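Local coordinates for protein EvdO1 (Micromonospora carbonacea, PDB 4XBZ) that probably catalyses an oxidative cyclization in orthosomycin biosynthesis, as a metal-dependent oxygenase of the phytanoyl-CoA dioxygenase family, at residues 192-197 with 242-247; 126-131 with 302-307; 105-110 with 141-146. All blocks are in the same frame, centred on the assembly; numbering follows the deposited sequence.

Interaction 1: residues 192-197 with 242-247; sequences NCVWCI and TLHGAP. With NI (nickel (II) ion), chain I.
Ile197 and Leu243 bury the most surface here, and they meet through their outermost methyls: CD1 of Ile197 lies 3.5 Å from CD2 of Leu243, the two chains running side by side in the same direction. Between their backbones Ile197 N donates to Leu243 O at 3.0 Å, so the pair is fastened through its backbone as well as its methyls. Trp159 of strand 157-160 packs against both residues, and helix 205-217 adds Leu215 on Ile197 and Leu208 on Leu243.

Trp195 comes next. It forms an antiparallel hydrogen-bonded pair with Gly245: Trp195 N reaches Gly245 O at 3.0 Å, and Gly245 N returns a bond to Trp195 O at 3.1 Å. The indole crosses Pro247 at about a right angle, CD1 standing 4.2 Å from the CD of that proline, and it meets Trp220 edge-to-face.

Cys196 and His244 form the neighbouring non-hydrogen-bonded pair and face the metal side of the sheet. His244 CG sits between its backbone N and carbonyl carbon (chi1 54°), which carries the imidazole away from strand 194-196. Its ND1 donates to Thr242 O at 2.8 Å, with the acceptor close to the ring plane, and this fixes the ring's rotation.

NE2 of His244 binds the nickel ion at 2.3 Å, alongside His160 and Asp162. Two histidines and one carboxylate make the facial triad that holds iron in this dioxygenase family; the nickel here probably stands in for it.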
# COMPACT_ATOMS: atom_id res chain seq x y z
N ASN A 192 28.85 -5.94 8.31
CA ASN A 192 28.27 -7.22 7.89
C ASN A 192 26.74 -7.17 7.87
O ASN A 192 26.09 -7.63 8.80
CB ASN A 192 28.75 -8.36 8.80
CG ASN A 192 28.49 -9.76 8.21
OD1 ASN A 192 27.66 -9.94 7.31
ND2 ASN A 192 29.20 -10.76 8.72
N CYS A 193 26.17 -6.62 6.79
CA CYS A 193 24.73 -6.36 6.71
C CYS A 193 24.27 -6.22 5.26
O CYS A 193 25.08 -6.29 4.33
CB CYS A 193 24.36 -5.08 7.49
SG CYS A 193 24.98 -3.48 6.80
N VAL A 194 22.96 -6.02 5.08
CA VAL A 194 22.38 -5.80 3.76
C VAL A 194 22.49 -4.34 3.36
O VAL A 194 22.32 -3.45 4.20
CB VAL A 194 20.88 -6.19 3.69
CG1 VAL A 194 20.38 -6.15 2.26
CG2 VAL A 194 20.65 -7.55 4.29
N TRP A 195 22.74 -4.09 2.08
CA TRP A 195 22.72 -2.73 1.55
C TRP A 195 21.66 -2.64 0.46
O TRP A 195 21.36 -3.61 -0.22
CB TRP A 195 24.10 -2.32 1.00
CG TRP A 195 25.19 -2.28 2.04
CD1 TRP A 195 25.81 -3.34 2.62
CD2 TRP A 195 25.81 -1.11 2.60
NE1 TRP A 195 26.76 -2.92 3.51
CE2 TRP A 195 26.78 -1.55 3.52
CE3 TRP A 195 25.64 0.27 2.42
CZ2 TRP A 195 27.58 -0.67 4.26
CZ3 TRP A 195 26.42 1.14 3.15
CH2 TRP A 195 27.39 0.67 4.05
N CYS A 196 21.08 -1.47 0.28
CA CYS A 196 20.12 -1.34 -0.79
C CYS A 196 20.16 0.03 -1.42
O CYS A 196 20.65 0.99 -0.81
CB CYS A 196 18.72 -1.65 -0.28
SG CYS A 196 18.22 -0.58 1.03
N ILE A 197 19.65 0.13 -2.64
CA ILE A 197 19.54 1.43 -3.29
C ILE A 197 18.11 1.97 -3.17
O ILE A 197 17.20 1.51 -3.87
CB ILE A 197 19.95 1.35 -4.77
CG1 ILE A 197 21.41 0.87 -4.86
CG2 ILE A 197 19.77 2.72 -5.45
CD1 ILE A 197 21.85 0.50 -6.24
N THR A 242 13.38 -3.35 -4.89
CA THR A 242 14.53 -2.58 -4.44
C THR A 242 15.80 -3.39 -4.66
O THR A 242 15.93 -4.51 -4.17
CB THR A 242 14.44 -2.19 -2.96
OG1 THR A 242 13.19 -1.54 -2.72
CG2 THR A 242 15.60 -1.27 -2.59
N LEU A 243 16.72 -2.81 -5.43
CA LEU A 243 18.04 -3.41 -5.66
C LEU A 243 18.80 -3.55 -4.34
O LEU A 243 18.92 -2.58 -3.59
CB LEU A 243 18.84 -2.56 -6.66
CG LEU A 243 20.04 -3.27 -7.28
CD1 LEU A 243 19.57 -4.46 -8.10
CD2 LEU A 243 20.86 -2.32 -8.14
N HIS A 244 19.28 -4.76 -4.05
CA HIS A 244 20.08 -4.97 -2.84
C HIS A 244 21.18 -6.01 -3.01
O HIS A 244 21.20 -6.77 -3.98
CB HIS A 244 19.19 -5.36 -1.65
CG HIS A 244 18.31 -6.54 -1.91
ND1 HIS A 244 17.25 -6.50 -2.79
CD2 HIS A 244 18.32 -7.79 -1.38
CE1 HIS A 244 16.65 -7.68 -2.80
NE2 HIS A 244 17.28 -8.47 -1.95
N GLY A 245 22.09 -6.04 -2.04
CA GLY A 245 23.25 -6.90 -2.09
C GLY A 245 24.08 -6.80 -0.82
O GLY A 245 23.75 -6.04 0.10
N ALA A 246 25.16 -7.56 -0.76
CA ALA A 246 25.97 -7.60 0.45
C ALA A 246 27.41 -7.89 0.09
O ALA A 246 27.66 -8.54 -0.92
CB ALA A 246 25.42 -8.64 1.43
N PRO A 247 28.36 -7.39 0.90
CA PRO A 247 29.78 -7.63 0.63
C PRO A 247 30.19 -9.01 1.09
O PRO A 247 29.50 -9.58 1.93
CB PRO A 247 30.48 -6.56 1.47
CG PRO A 247 29.62 -6.52 2.72
CD PRO A 247 28.18 -6.76 2.22
NI NI I . 17.28 -10.80 -2.04

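Interaction 2: residues 126-131 with 302-307; sequences LLLRIM and EPFDYQ
Glu302 meets the helix through its backbone: its carbonyl oxygen takes two hydrogen bonds from the guanidinium of Arg129, NH1 at 3.0 Å and NH2 at 2.9 Å. The arginine grips end-on, both nitrogens converging on one atom that lies almost in the guanidinium plane. NH2 approaches in the carbonyl plane, whereas NH1 is tilted well away from it. A bend at chi3 (-86°) turns the guanidinium toward the loop. The Glu302 carboxylate stays apart from this grip, although its opposite charge may add a weak long-range attraction.

Pro303 carries the chain past the arginine and on to Phe304, which buries more surface than any other residue of the contact. CB of Leu128 stands over one face of the Phe304 ring, 3.7 Å from the centroid and 19° off the normal, in a CH-pi contact; the CD1 methyl of Leu128 reaches CD2 of the ring at 3.6 Å. Arg129 works at the edge instead, its CG lying 3.7 Å from Phe304 CD1.

In the fold, this fastens the loop that follows helix 275-293 onto helix 125-134, a helix whose Leu127, Leu128 and Met131 also lean on strand 256-263 of the large sheet of the double-stranded beta-helix. Ile289 of helix 275-293 touches both Leu128 and Phe304, closing a small apolar cluster.

Farther along, a water joins the two segments, accepting from Arg129 NH1 and from Asp305 N, each at 3.1 Å. The backbone N of Tyr306 lies over the rim of the Phe304 face opposite Leu128, and the Tyr306 hydroxyl is hydrogen-bonded to Gln282. Gln307 folds back on its own loop: NE2 donates to Asp305 OD1 at 3.0 Å, on the syn side but well out of the carboxylate plane, and OE1 accepts from Arg313.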
# COMPACT_ATOMS: atom_id res chain seq x y z
N LEU A 126 1.83 -7.53 15.46
CA LEU A 126 2.45 -6.27 15.06
C LEU A 126 2.98 -6.39 13.63
O LEU A 126 2.81 -5.48 12.80
CB LEU A 126 3.58 -5.87 16.02
CG LEU A 126 3.17 -5.46 17.44
CD1 LEU A 126 4.34 -4.84 18.21
CD2 LEU A 126 1.96 -4.52 17.44
N LEU A 127 3.61 -7.53 13.33
CA LEU A 127 4.07 -7.82 11.98
C LEU A 127 2.90 -7.75 10.97
O LEU A 127 2.96 -7.02 9.97
CB LEU A 127 4.74 -9.20 11.93
CG LEU A 127 5.19 -9.76 10.59
CD1 LEU A 127 6.05 -8.78 9.83
CD2 LEU A 127 5.93 -11.11 10.77
N LEU A 128 1.83 -8.49 11.25
CA LEU A 128 0.68 -8.57 10.34
C LEU A 128 -0.13 -7.25 10.21
O LEU A 128 -0.63 -6.93 9.13
CB LEU A 128 -0.24 -9.69 10.80
CG LEU A 128 0.37 -11.08 10.75
CD1 LEU A 128 -0.58 -12.07 11.42
CD2 LEU A 128 0.65 -11.49 9.31
N ARG A 129 -0.23 -6.47 11.29
CA ARG A 129 -0.91 -5.19 11.19
C ARG A 129 -0.11 -4.20 10.35
O ARG A 129 -0.70 -3.33 9.69
CB ARG A 129 -1.20 -4.60 12.58
CG ARG A 129 -2.47 -5.17 13.19
CD ARG A 129 -3.06 -4.29 14.29
NE ARG A 129 -2.47 -4.55 15.60
CZ ARG A 129 -2.74 -5.62 16.35
NH1 ARG A 129 -3.57 -6.56 15.91
NH2 ARG A 129 -2.16 -5.77 17.53
N ILE A 130 1.22 -4.31 10.39
CA ILE A 130 2.06 -3.50 9.52
C ILE A 130 1.88 -3.93 8.08
O ILE A 130 1.65 -3.09 7.20
CB ILE A 130 3.55 -3.59 9.87
CG1 ILE A 130 3.83 -2.93 11.22
CG2 ILE A 130 4.38 -2.95 8.76
CD1 ILE A 130 5.20 -3.29 11.78
N MET A 131 2.00 -5.24 7.84
CA MET A 131 1.78 -5.82 6.52
C MET A 131 0.42 -5.44 5.95
O MET A 131 0.31 -5.10 4.77
CB MET A 131 1.91 -7.35 6.56
CG MET A 131 3.35 -7.86 6.64
SD MET A 131 4.39 -7.34 5.25
CE MET A 131 5.12 -5.85 5.91
N GLU A 302 -3.18 -8.34 21.49
CA GLU A 302 -4.36 -8.14 20.66
C GLU A 302 -4.12 -8.78 19.28
O GLU A 302 -3.48 -8.19 18.41
CB GLU A 302 -4.68 -6.65 20.52
CG GLU A 302 -5.99 -6.36 19.81
CD GLU A 302 -7.12 -7.28 20.25
OE1 GLU A 302 -7.53 -7.21 21.43
OE2 GLU A 302 -7.59 -8.08 19.41
N PRO A 303 -4.66 -9.99 19.08
CA PRO A 303 -4.37 -10.82 17.91
C PRO A 303 -4.87 -10.22 16.60
O PRO A 303 -5.94 -9.60 16.56
CB PRO A 303 -5.11 -12.13 18.21
CG PRO A 303 -6.19 -11.75 19.16
CD PRO A 303 -5.68 -10.59 19.96
N PHE A 304 -4.09 -10.42 15.54
CA PHE A 304 -4.45 -9.89 14.22
C PHE A 304 -5.81 -10.41 13.73
O PHE A 304 -6.09 -11.61 13.74
CB PHE A 304 -3.37 -10.21 13.19
CG PHE A 304 -3.66 -9.67 11.81
CD1 PHE A 304 -3.78 -8.30 11.60
CD2 PHE A 304 -3.80 -10.52 10.73
CE1 PHE A 304 -4.05 -7.80 10.34
CE2 PHE A 304 -4.06 -10.02 9.47
CZ PHE A 304 -4.19 -8.66 9.28
N ASP A 305 -6.64 -9.46 13.29
CA ASP A 305 -7.97 -9.73 12.75
C ASP A 305 -7.93 -9.74 11.23
O ASP A 305 -8.03 -8.69 10.59
CB ASP A 305 -8.97 -8.67 13.26
CG ASP A 305 -10.43 -8.99 12.88
OD1 ASP A 305 -10.76 -10.18 12.66
OD2 ASP A 305 -11.25 -8.05 12.82
N TYR A 306 -7.77 -10.93 10.64
CA TYR A 306 -7.62 -11.08 9.19
C TYR A 306 -8.97 -11.01 8.45
O TYR A 306 -9.79 -11.91 8.55
CB TYR A 306 -6.90 -12.38 8.86
CG TYR A 306 -6.59 -12.61 7.40
CD1 TYR A 306 -5.97 -11.64 6.61
CD2 TYR A 306 -6.90 -13.82 6.80
CE1 TYR A 306 -5.69 -11.88 5.25
CE2 TYR A 306 -6.63 -14.08 5.47
CZ TYR A 306 -6.02 -13.12 4.69
OH TYR A 306 -5.77 -13.44 3.36
N GLN A 307 -9.17 -9.94 7.69
CA GLN A 307 -10.47 -9.66 7.07
C GLN A 307 -10.34 -9.20 5.63
O GLN A 307 -10.44 -8.02 5.34
CB GLN A 307 -11.24 -8.60 7.88
CG GLN A 307 -11.62 -9.02 9.31
CD GLN A 307 -12.62 -10.18 9.35
OE1 GLN A 307 -13.36 -10.41 8.39
NE2 GLN A 307 -12.63 -10.92 10.46
O HOH W 1 -5.95 -6.49 13.92

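Interaction 3: residues 105-110 with 141-146; sequences PVRIEY and PTWDSM
Ile108 and Met146 form an antiparallel hydrogen-bonded pair, each N giving to the other's O at 3.0 Å, and the bonding runs on through Tyr110 N to Asp144 O, while the strand axes stand at 136° to each other. Between these bonds Glu109 and Ser145 make the non-hydrogen-bonded pair.

On their face lies a polar group built round Arg107. With CG anti to the backbone N (chi1 -177°) and the chain extended on to NE, the guanidinium is carried across Ser145, whose OG sits over the centre of one face, 3.1 Å from NH2 of Arg107. That placement is too far from the N-H directions to count as a hydrogen bond. The salt bridge is to Glu109 instead: Arg107 NE reaches Glu109 OE2 at 2.6 Å, from above the carboxylate plane, with a weak second bond from NH2. The other oxygen, Glu109 OE1, accepts from a water at 3.1 Å, which in turn accepts from Asp144 N, a bridge between the two strands. NH1 of Arg107 is hydrogen-bonded to a glycerol, probably from the crystallisation liquor, and the nickel is about 7 Å from the Arg107 side chain; both are consistent with a pocket beside the metal.

Ile108 and Met146 turn to the opposite face, where CD1 of Ile108 comes within 4.3 Å of Met146 CE, and helix 66-86 covers both through Leu79 and Ile80.

Strand 105-109 lies in the large sheet between 92-94, where Val106 and Arg107 both face Val93 in a classic beta bulge, and 139-147, which has 256-263 on its other side. At the far end Tyr110 is the N-cap of helix 111-114, and Asp144 OD1 accepts from Val112 N in that helix.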
# COMPACT_ATOMS: atom_id res chain seq x y z
N PRO A 105 25.02 -25.63 4.13
CA PRO A 105 23.65 -25.15 3.88
C PRO A 105 23.55 -23.65 4.12
O PRO A 105 24.21 -23.15 5.04
CB PRO A 105 22.81 -25.93 4.90
CG PRO A 105 23.77 -26.11 6.07
CD PRO A 105 25.16 -26.22 5.48
N VAL A 106 22.75 -22.94 3.33
CA VAL A 106 22.64 -21.49 3.47
C VAL A 106 21.18 -21.04 3.62
O VAL A 106 20.92 -19.88 3.99
CB VAL A 106 23.27 -20.76 2.25
CG1 VAL A 106 24.80 -20.87 2.30
CG2 VAL A 106 22.74 -21.31 0.95
N ARG A 107 20.24 -21.94 3.33
CA ARG A 107 18.83 -21.61 3.44
C ARG A 107 17.97 -22.84 3.66
O ARG A 107 18.13 -23.86 2.99
CB ARG A 107 18.37 -20.85 2.18
CG ARG A 107 16.92 -20.36 2.19
CD ARG A 107 16.60 -19.66 0.86
NE ARG A 107 15.17 -19.49 0.62
CZ ARG A 107 14.57 -18.33 0.33
NH1 ARG A 107 15.28 -17.21 0.26
NH2 ARG A 107 13.25 -18.29 0.12
N ILE A 108 17.05 -22.72 4.61
CA ILE A 108 16.06 -23.76 4.86
C ILE A 108 14.64 -23.23 4.52
O ILE A 108 14.24 -22.18 5.00
CB ILE A 108 16.13 -24.24 6.34
CG1 ILE A 108 17.49 -24.89 6.61
CG2 ILE A 108 15.03 -25.22 6.67
CD1 ILE A 108 17.87 -24.93 8.05
N GLU A 109 13.90 -23.96 3.67
CA GLU A 109 12.54 -23.54 3.30
C GLU A 109 11.47 -24.16 4.18
O GLU A 109 11.63 -25.28 4.68
CB GLU A 109 12.22 -23.90 1.85
CG GLU A 109 13.14 -23.27 0.81
CD GLU A 109 12.75 -21.86 0.41
OE1 GLU A 109 11.67 -21.36 0.81
OE2 GLU A 109 13.55 -21.25 -0.32
N TYR A 110 10.36 -23.43 4.31
CA TYR A 110 9.17 -23.88 5.03
C TYR A 110 9.49 -24.08 6.50
O TYR A 110 9.14 -25.10 7.10
CB TYR A 110 8.59 -25.15 4.39
CG TYR A 110 8.50 -25.04 2.89
CD1 TYR A 110 7.65 -24.11 2.30
CD2 TYR A 110 9.29 -25.84 2.06
CE1 TYR A 110 7.58 -23.97 0.92
CE2 TYR A 110 9.22 -25.72 0.68
CZ TYR A 110 8.36 -24.77 0.11
OH TYR A 110 8.28 -24.63 -1.26
N PRO A 141 0.55 -14.84 3.09
CA PRO A 141 1.96 -15.24 3.21
C PRO A 141 2.39 -16.18 2.08
O PRO A 141 1.66 -17.11 1.76
CB PRO A 141 2.00 -15.95 4.57
CG PRO A 141 0.59 -16.56 4.69
CD PRO A 141 -0.32 -15.53 4.07
N THR A 142 3.55 -15.95 1.48
CA THR A 142 3.97 -16.80 0.38
C THR A 142 5.22 -17.59 0.76
O THR A 142 5.13 -18.58 1.47
CB THR A 142 4.21 -15.97 -0.92
OG1 THR A 142 5.14 -14.92 -0.66
CG2 THR A 142 2.88 -15.35 -1.45
N TRP A 143 6.38 -17.16 0.28
CA TRP A 143 7.63 -17.75 0.69
C TRP A 143 7.84 -17.55 2.19
O TRP A 143 7.53 -16.49 2.73
CB TRP A 143 8.80 -17.15 -0.11
CG TRP A 143 8.96 -17.77 -1.49
CD1 TRP A 143 9.82 -18.79 -1.85
CD2 TRP A 143 8.22 -17.44 -2.68
NE1 TRP A 143 9.67 -19.09 -3.18
CE2 TRP A 143 8.69 -18.29 -3.71
CE3 TRP A 143 7.22 -16.51 -2.98
CZ2 TRP A 143 8.20 -18.22 -5.02
CZ3 TRP A 143 6.72 -16.45 -4.27
CH2 TRP A 143 7.21 -17.31 -5.28
N ASP A 144 8.33 -18.59 2.85
CA ASP A 144 8.80 -18.48 4.23
C ASP A 144 10.06 -19.33 4.38
O ASP A 144 10.11 -20.49 3.96
CB ASP A 144 7.69 -18.89 5.24
CG ASP A 144 7.55 -20.41 5.41
OD1 ASP A 144 8.33 -21.00 6.19
OD2 ASP A 144 6.63 -21.02 4.81
N SER A 145 11.10 -18.75 4.97
CA SER A 145 12.39 -19.44 5.02
C SER A 145 13.33 -18.81 6.04
O SER A 145 13.06 -17.73 6.55
CB SER A 145 13.06 -19.42 3.64
OG SER A 145 13.28 -18.08 3.19
N MET A 146 14.42 -19.50 6.33
CA MET A 146 15.49 -18.89 7.08
C MET A 146 16.75 -18.89 6.23
O MET A 146 17.08 -19.89 5.59
CB MET A 146 15.73 -19.60 8.40
CG MET A 146 16.68 -18.85 9.31
SD MET A 146 16.90 -19.70 10.88
CE MET A 146 17.62 -21.23 10.32
O HOH W 2 8.55 -21.01 0.84

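In the fold
From the N terminus, interaction 3 closes first: strand 105-109 leads through three helices, 111-114, 116-121 and 125-134, before 139-147 returns beside it in the large sheet. Helix 125-134, inside that loop, carries residues 126-131, the first half of interaction 2, so interactions 2 and 3 cross. Interaction 1 then opens and closes between 192 and 247, after interaction 3 is complete and wholly within the long span of interaction 2; it joins two strands of the smaller sheet at the metal. Interaction 2 closes last, bringing the chain after helix 275-293 back onto helix 125-134. Interactions 1 and 2 lie on opposite sides of the chain's centre, their own centres about 28 Å apart.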